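Local coordinates for protein endo-xylogalacturonan hydrolase A (Aspergillus tubingensis, PDB 4C2L) that cleaves within the galacturonan backbone of xylogalacturonan, the xylose-substituted polymer found in the hairy regions of pectin, at residues S261-A265 / D295-Q299; D337-A341 / F358-S364. All blocks are in the same frame, centred on the assembly; numbering follows the deposited sequence.

The two contacts follow one another in series along the chain, and neither nests in nor crosses the other. The chain leaves strand 246-259, passes 261-265 and enters strand 266-269. It then runs through strand 279-294 and arrives at 295-299, where contact 1 closes this circuit by laying successive corners side by side. Further on, 337-341 leads into strand 339-344. The chain then passes through strand 350-358, and contact 2 closes a shorter loop where 358-364 meets 337-341. Strands 296-301 and 339-344 are neighbours in the same parallel sheet. The contacts meet there, with A297 N 2.7 Å from V340 O, probably a hydrogen bond.

Contact 1. Residues S261-A265 / D295-Q299; sequences STKAA and DYAFQ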
ATOM      1  N   SER A 261      -4.234  13.265  -4.131  1.00 16.55           N
ATOM      2  CA  SER A 261      -3.538  12.584  -3.055  0.50 16.15           C
ATOM      3  C   SER A 261      -2.894  13.620  -2.114  1.00 16.37           C
ATOM      4  O   SER A 261      -2.699  14.782  -2.498  1.00 16.65           O
ATOM      5  CB  SER A 261      -2.527  11.588  -3.643  0.50 15.99           C
ATOM      6  OG  SER A 261      -3.208  10.544  -4.363  0.50 14.89           O
ATOM      7  N   THR A 262      -2.597  13.231  -0.881  1.00 15.56           N
ATOM      8  CA  THR A 262      -1.986  14.206   0.035  1.00 15.77           C
ATOM      9  C   THR A 262      -0.550  14.511  -0.390  1.00 16.26           C
ATOM     10  O   THR A 262      -0.071  15.627  -0.223  1.00 17.59           O
ATOM     11  CB  THR A 262      -2.011  13.746   1.506  1.00 16.17           C
ATOM     12  OG1 THR A 262      -1.386  12.465   1.608  1.00 16.00           O
ATOM     13  CG2 THR A 262      -3.452  13.678   2.051  1.00 16.51           C
ATOM     14  N   LYS A 263       0.137  13.502  -0.905  1.00 16.74           N
ATOM     15  CA  LYS A 263       1.433  13.672  -1.580  1.00 16.48           C
ATOM     16  C   LYS A 263       1.455  12.660  -2.702  1.00 15.73           C
ATOM     17  O   LYS A 263       0.839  11.597  -2.596  1.00 16.67           O
ATOM     18  CB  LYS A 263       2.624  13.478  -0.622  1.00 16.88           C
ATOM     19  CG  LYS A 263       2.789  12.053  -0.090  1.00 17.44           C
ATOM     20  CD  LYS A 263       3.972  11.925   0.862  1.00 18.16           C
ATOM     21  CE  LYS A 263       4.199  10.479   1.308  1.00 19.07           C
ATOM     22  NZ  LYS A 263       3.140  10.011   2.239  1.00 19.61           N
ATOM     23  N   ALA A 264       2.122  12.983  -3.800  1.00 14.76           N
ATOM     24  CA  ALA A 264       2.272  12.019  -4.868  1.00 14.49           C
ATOM     25  C   ALA A 264       3.269  10.946  -4.430  1.00 13.89           C
ATOM     26  O   ALA A 264       3.097   9.763  -4.693  1.00 13.47           O
ATOM     27  CB  ALA A 264       2.744  12.700  -6.141  1.00 14.67           C
ATOM     28  N   ALA A 265       4.306  11.376  -3.729  1.00 13.80           N
ATOM     29  CA  ALA A 265       5.365  10.453  -3.331  1.00 13.46           C
ATOM     30  C   ALA A 265       6.102  11.029  -2.155  1.00 13.28           C
ATOM     31  O   ALA A 265       6.104  12.247  -1.951  1.00 13.44           O
ATOM     32  CB  ALA A 265       6.323  10.214  -4.484  1.00 14.17           C
ATOM     33  N   ASP A 295      -1.600  17.386  -2.964  1.00 17.61           N
ATOM     34  CA  ASP A 295      -1.187  18.539  -2.146  1.00 18.28           C
ATOM     35  C   ASP A 295       0.307  18.870  -2.254  1.00 18.73           C
ATOM     36  O   ASP A 295       0.684  20.041  -2.321  1.00 19.10           O
ATOM     37  CB  ASP A 295      -1.619  18.385  -0.690  1.00 18.92           C
ATOM     38  CG  ASP A 295      -3.125  18.202  -0.541  1.00 20.12           C
ATOM     39  OD1 ASP A 295      -3.894  18.793  -1.333  1.00 20.43           O
ATOM     40  OD2 ASP A 295      -3.529  17.453   0.371  1.00 21.20           O
ATOM     41  N   TYR A 296       1.146  17.844  -2.258  1.00 18.56           N
ATOM     42  CA  TYR A 296       2.564  17.988  -2.570  1.00 17.94           C
ATOM     43  C   TYR A 296       2.908  16.998  -3.659  1.00 17.86           C
ATOM     44  O   TYR A 296       2.352  15.893  -3.709  1.00 18.20           O
ATOM     45  CB  TYR A 296       3.436  17.646  -1.356  1.00 18.02           C
ATOM     46  CG  TYR A 296       3.470  18.637  -0.219  1.00 18.41           C
ATOM     47  CD1 TYR A 296       3.715  19.996  -0.440  1.00 18.51           C
ATOM     48  CD2 TYR A 296       3.342  18.195   1.097  1.00 18.23           C
ATOM     49  CE1 TYR A 296       3.775  20.887   0.623  1.00 19.33           C
ATOM     50  CE2 TYR A 296       3.408  19.076   2.164  1.00 19.23           C
ATOM     51  CZ  TYR A 296       3.631  20.419   1.915  1.00 18.86           C
ATOM     52  OH  TYR A 296       3.691  21.290   2.982  1.00 20.02           O
ATOM     53  N   ALA A 297       3.858  17.364  -4.510  1.00 15.86           N
ATOM     54  CA  ALA A 297       4.399  16.448  -5.482  1.00 15.85           C
ATOM     55  C   ALA A 297       5.344  15.471  -4.783  1.00 15.86           C
ATOM     56  O   ALA A 297       5.376  14.287  -5.104  1.00 15.91           O
ATOM     57  CB  ALA A 297       5.144  17.210  -6.566  1.00 16.55           C
ATOM     58  N   PHE A 298       6.146  15.989  -3.860  1.00 15.53           N
ATOM     59  CA  PHE A 298       7.078  15.140  -3.109  1.00 15.85           C
ATOM     60  C   PHE A 298       7.264  15.664  -1.708  1.00 16.21           C
ATOM     61  O   PHE A 298       7.243  16.884  -1.473  1.00 16.50           O
ATOM     62  CB  PHE A 298       8.430  15.029  -3.824  1.00 16.35           C
ATOM     63  CG  PHE A 298       9.228  13.831  -3.398  1.00 16.85           C
ATOM     64  CD1 PHE A 298       8.993  12.588  -3.977  1.00 17.16           C
ATOM     65  CD2 PHE A 298      10.188  13.929  -2.395  1.00 17.92           C
ATOM     66  CE1 PHE A 298       9.710  11.463  -3.572  1.00 17.88           C
ATOM     67  CE2 PHE A 298      10.918  12.809  -1.995  1.00 17.97           C
ATOM     68  CZ  PHE A 298      10.667  11.574  -2.577  1.00 17.61           C
ATOM     69  N   GLN A 299       7.460  14.755  -0.756  1.00 15.70           N
ATOM     70  CA  GLN A 299       7.611  15.185   0.613  1.00 16.04           C
ATOM     71  C   GLN A 299       8.593  14.288   1.334  1.00 16.43           C
ATOM     72  O   GLN A 299       8.576  13.074   1.147  1.00 16.14           O
ATOM     73  CB  GLN A 299       6.252  15.185   1.327  1.00 16.62           C
ATOM     74  CG  GLN A 299       6.313  15.674   2.761  1.00 17.81           C
ATOM     75  CD  GLN A 299       4.956  15.776   3.420  1.00 19.03           C
ATOM     76  OE1 GLN A 299       3.953  15.266   2.901  1.00 20.02           O
ATOM     77  NE2 GLN A 299       4.914  16.415   4.588  1.00 19.63           N
TER
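S261 offers its backbone O to the N-H of D295, at 2.9 Å. At T262, the backbone O accepts from Y296 N at 3.2 Å. This donor stands 39° above the carbonyl plane, so the bond uses no lone pair squarely. The CB of T262 points away from the other segment, yet T262 CG2 still lies 4.1 Å from D295 OD2. The T262 side chain also touches H233, which is probably an active-site residue by comparison with relatives. On D295 the other carboxylate oxygen, OD1, bonds to S333.

K263 brings its CA-H against Y296 O, a CH...O contact. Its CG is tucked in over its own backbone (chi1 67°), and the aliphatic chain then runs across the extended side chain of Q299 at about a right angle. K263 CD meets Q299 OE1 at 3.9 Å. A bend at the last torsion delivers NZ to H233 O and S236 OG, with a bound sulfate close by. Such packing of equivalent corners belongs to the right-handed parallel beta-helix of family 28 glycosidases. Here the coils of the third and fourth PbH1 repeats lie in step, four residues against four.

A264 N donates to Y296 O at 2.9 Å, so that oxygen receives both this N-H and the CA-H of K263. The A264 methyl presses on A297 O, with CB 3.2 Å away. A265 adds a weak N-H bond to A297 O. Its own O accepts from Q299 N at 3.1 Å, in the carbonyl plane, and also sits over one face of the F298 ring. The first torsion of F298 is trans (chi1 -159°), which brings the ring back to the A265 methyl, with CD1 3.6 Å from CB.

Contact 2. Residues D337-A341 / F358-S364; sequences DPVVA and FDVKAPS
D337 turns CG anti to its backbone N (chi1 -166°), which carries its carboxylate across to S364. The serine answers with OG folded back between its own N and C (chi1 67°). Two bonds result, one to each carboxylate oxygen. S364 OG donates to D337 OD1 at 2.7 Å. S364 N donates to D337 OD2 at 2.9 Å, with an N-H...O angle of 159°. Both oxygens use their syn lone pairs, the sides that face each other. A single residue therefore grips the whole carboxylate, and the pair of bonds should fix its rotation. S364 OG also accepts a bond from K366 N, just beyond the segment.

Carbon atoms pack round this polar grip. The A362 methyl lies against the carboxylate, with CB 3.4 Å from D337 CG. P363 passes alongside in the opposite direction and brings CD within 3.2 Å of D337 OD2.

The contact lies in the last part of the right-handed parallel beta-helix. It joins the start of strand 339-344 to the turn that follows strand 350-358. V340 packs between them, and its two methyls take different partners. CG1 rests on the backbone of the turn, 3.5 Å from A362 N, and also approaches the A362 methyl. CG2 meets the F358 ring at its edge, in the ring plane, 3.7 Å from CE2. One face of that ring is taken by V360, whose CB stands above it toward the rim. V360 CG1 is a looser neighbour of V340 CB, at 4.4 Å. The A341 methyl approaches CZ of the F358 ring obliquely. T332 touches V340, V360, A362 and P363 alike.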
ATOM      1  N   ASP A 337      -0.130  25.865  -2.087  1.00 22.68           N
ATOM      2  CA  ASP A 337       0.261  26.869  -3.067  1.00 23.69           C
ATOM      3  C   ASP A 337       0.904  28.056  -2.328  1.00 23.57           C
ATOM      4  O   ASP A 337       0.298  28.613  -1.415  1.00 23.60           O
ATOM      5  CB  ASP A 337      -0.988  27.299  -3.848  1.00 23.68           C
ATOM      6  CG  ASP A 337      -0.665  28.072  -5.115  1.00 25.04           C
ATOM      7  OD1 ASP A 337       0.375  28.761  -5.161  1.00 26.22           O
ATOM      8  OD2 ASP A 337      -1.456  27.988  -6.083  1.00 25.66           O
ATOM      9  N   PRO A 338       2.136  28.456  -2.716  1.00 23.02           N
ATOM     10  CA  PRO A 338       2.966  28.128  -3.883  1.00 21.75           C
ATOM     11  C   PRO A 338       3.899  26.908  -3.744  1.00 21.02           C
ATOM     12  O   PRO A 338       4.608  26.569  -4.693  1.00 21.15           O
ATOM     13  CB  PRO A 338       3.823  29.384  -4.031  1.00 21.61           C
ATOM     14  CG  PRO A 338       4.036  29.820  -2.625  1.00 22.27           C
ATOM     15  CD  PRO A 338       2.767  29.496  -1.880  1.00 23.29           C
ATOM     16  N   VAL A 339       3.880  26.272  -2.579  1.00 21.14           N
ATOM     17  CA  VAL A 339       4.788  25.163  -2.281  1.00 19.76           C
ATOM     18  C   VAL A 339       4.301  23.879  -2.956  1.00 20.23           C
ATOM     19  O   VAL A 339       3.152  23.474  -2.754  1.00 21.25           O
ATOM     20  CB  VAL A 339       4.927  24.958  -0.754  1.00 20.41           C
ATOM     21  CG1 VAL A 339       5.877  23.807  -0.446  1.00 19.17           C
ATOM     22  CG2 VAL A 339       5.415  26.246  -0.090  1.00 20.08           C
ATOM     23  N   VAL A 340       5.172  23.256  -3.747  1.00 18.22           N
ATOM     24  CA  VAL A 340       4.839  22.000  -4.443  1.00 18.13           C
ATOM     25  C   VAL A 340       5.568  20.790  -3.843  1.00 17.98           C
ATOM     26  O   VAL A 340       5.255  19.640  -4.176  1.00 17.84           O
ATOM     27  CB  VAL A 340       5.135  22.089  -5.952  1.00 17.98           C
ATOM     28  CG1 VAL A 340       4.334  23.226  -6.588  1.00 17.66           C
ATOM     29  CG2 VAL A 340       6.632  22.274  -6.207  1.00 18.48           C
ATOM     30  N   ALA A 341       6.543  21.053  -2.976  1.00 17.49           N
ATOM     31  CA  ALA A 341       7.301  19.978  -2.313  1.00 16.97           C
ATOM     32  C   ALA A 341       7.860  20.462  -0.986  1.00 17.54           C
ATOM     33  O   ALA A 341       8.244  21.618  -0.865  1.00 17.10           O
ATOM     34  CB  ALA A 341       8.421  19.479  -3.215  1.00 17.06           C
ATOM     35  N   PHE A 358      11.654  18.066 -13.016  1.00 22.11           N
ATOM     36  CA  PHE A 358      10.607  18.351 -12.053  1.00 23.64           C
ATOM     37  C   PHE A 358       9.827  19.552 -12.566  1.00 25.41           C
ATOM     38  O   PHE A 358      10.244  20.693 -12.378  1.00 26.70           O
ATOM     39  CB  PHE A 358      11.234  18.648 -10.694  1.00 24.00           C
ATOM     40  CG  PHE A 358      10.257  18.691  -9.558  1.00 24.50           C
ATOM     41  CD1 PHE A 358       9.791  17.519  -8.975  1.00 23.87           C
ATOM     42  CD2 PHE A 358       9.833  19.910  -9.044  1.00 25.56           C
ATOM     43  CE1 PHE A 358       8.904  17.562  -7.913  1.00 25.45           C
ATOM     44  CE2 PHE A 358       8.946  19.965  -7.979  1.00 27.04           C
ATOM     45  CZ  PHE A 358       8.480  18.787  -7.412  1.00 26.25           C
ATOM     46  N   ASP A 359       8.702  19.286 -13.224  1.00 25.61           N
ATOM     47  CA  ASP A 359       7.970  20.325 -13.953  1.00 28.25           C
ATOM     48  C   ASP A 359       6.623  20.631 -13.315  1.00 27.98           C
ATOM     49  O   ASP A 359       5.718  21.134 -13.970  1.00 31.92           O
ATOM     50  CB  ASP A 359       7.780  19.908 -15.413  1.00 31.03           C
ATOM     51  CG  ASP A 359       9.096  19.855 -16.188  1.00 36.23           C
ATOM     52  OD1 ASP A 359      10.100  20.444 -15.724  1.00 39.51           O
ATOM     53  OD2 ASP A 359       9.131  19.221 -17.266  1.00 38.86           O
ATOM     54  N   VAL A 360       6.509  20.350 -12.029  1.00 25.17           N
ATOM     55  CA  VAL A 360       5.267  20.529 -11.297  1.00 24.19           C
ATOM     56  C   VAL A 360       5.059  21.970 -10.842  1.00 24.31           C
ATOM     57  O   VAL A 360       5.980  22.619 -10.336  1.00 23.70           O
ATOM     58  CB  VAL A 360       5.206  19.554 -10.095  1.00 23.81           C
ATOM     59  CG1 VAL A 360       3.862  19.652  -9.393  1.00 25.48           C
ATOM     60  CG2 VAL A 360       5.427  18.133 -10.582  1.00 22.97           C
ATOM     61  N   LYS A 361       3.843  22.474 -11.036  1.00 23.53           N
ATOM     62  CA  LYS A 361       3.487  23.820 -10.607  1.00 24.25           C
ATOM     63  C   LYS A 361       2.275  23.805  -9.696  1.00 22.89           C
ATOM     64  O   LYS A 361       1.448  22.895  -9.776  1.00 23.21           O
ATOM     65  CB  LYS A 361       3.206  24.698 -11.835  1.00 26.25           C
ATOM     66  CG  LYS A 361       4.459  25.055 -12.626  1.00 30.27           C
ATOM     67  CD  LYS A 361       4.119  25.701 -13.962  1.00 34.18           C
ATOM     68  CE  LYS A 361       5.272  26.563 -14.467  1.00 37.64           C
ATOM     69  NZ  LYS A 361       6.597  25.886 -14.364  1.00 40.43           N
ATOM     70  N   ALA A 362       2.173  24.812  -8.835  1.00 21.46           N
ATOM     71  CA  ALA A 362       0.972  25.055  -8.053  1.00 21.75           C
ATOM     72  C   ALA A 362      -0.077  25.709  -8.988  1.00 22.65           C
ATOM     73  O   ALA A 362       0.272  26.108 -10.091  1.00 22.56           O
ATOM     74  CB  ALA A 362       1.299  25.943  -6.867  1.00 21.31           C
ATOM     75  N   PRO A 363      -1.357  25.764  -8.573  1.00 23.82           N
ATOM     76  CA  PRO A 363      -2.386  26.396  -9.422  1.00 24.87           C
ATOM     77  C   PRO A 363      -2.050  27.839  -9.853  1.00 26.60           C
ATOM     78  O   PRO A 363      -2.358  28.224 -10.982  1.00 28.57           O
ATOM     79  CB  PRO A 363      -3.624  26.356  -8.527  1.00 25.02           C
ATOM     80  CG  PRO A 363      -3.443  25.069  -7.768  1.00 23.67           C
ATOM     81  CD  PRO A 363      -1.973  25.078  -7.420  1.00 23.31           C
ATOM     82  N   SER A 364      -1.419  28.602  -8.965  1.00 27.72           N
ATOM     83  CA  SER A 364      -0.938  29.963  -9.259  1.00 28.75           C
ATOM     84  C   SER A 364       0.123  30.041 -10.360  1.00 29.40           C
ATOM     85  O   SER A 364       0.407  31.126 -10.876  1.00 30.29           O
ATOM     86  CB  SER A 364      -0.352  30.576  -7.993  1.00 29.17           C
ATOM     87  OG  SER A 364       0.841  29.889  -7.615  1.00 28.41           O
TER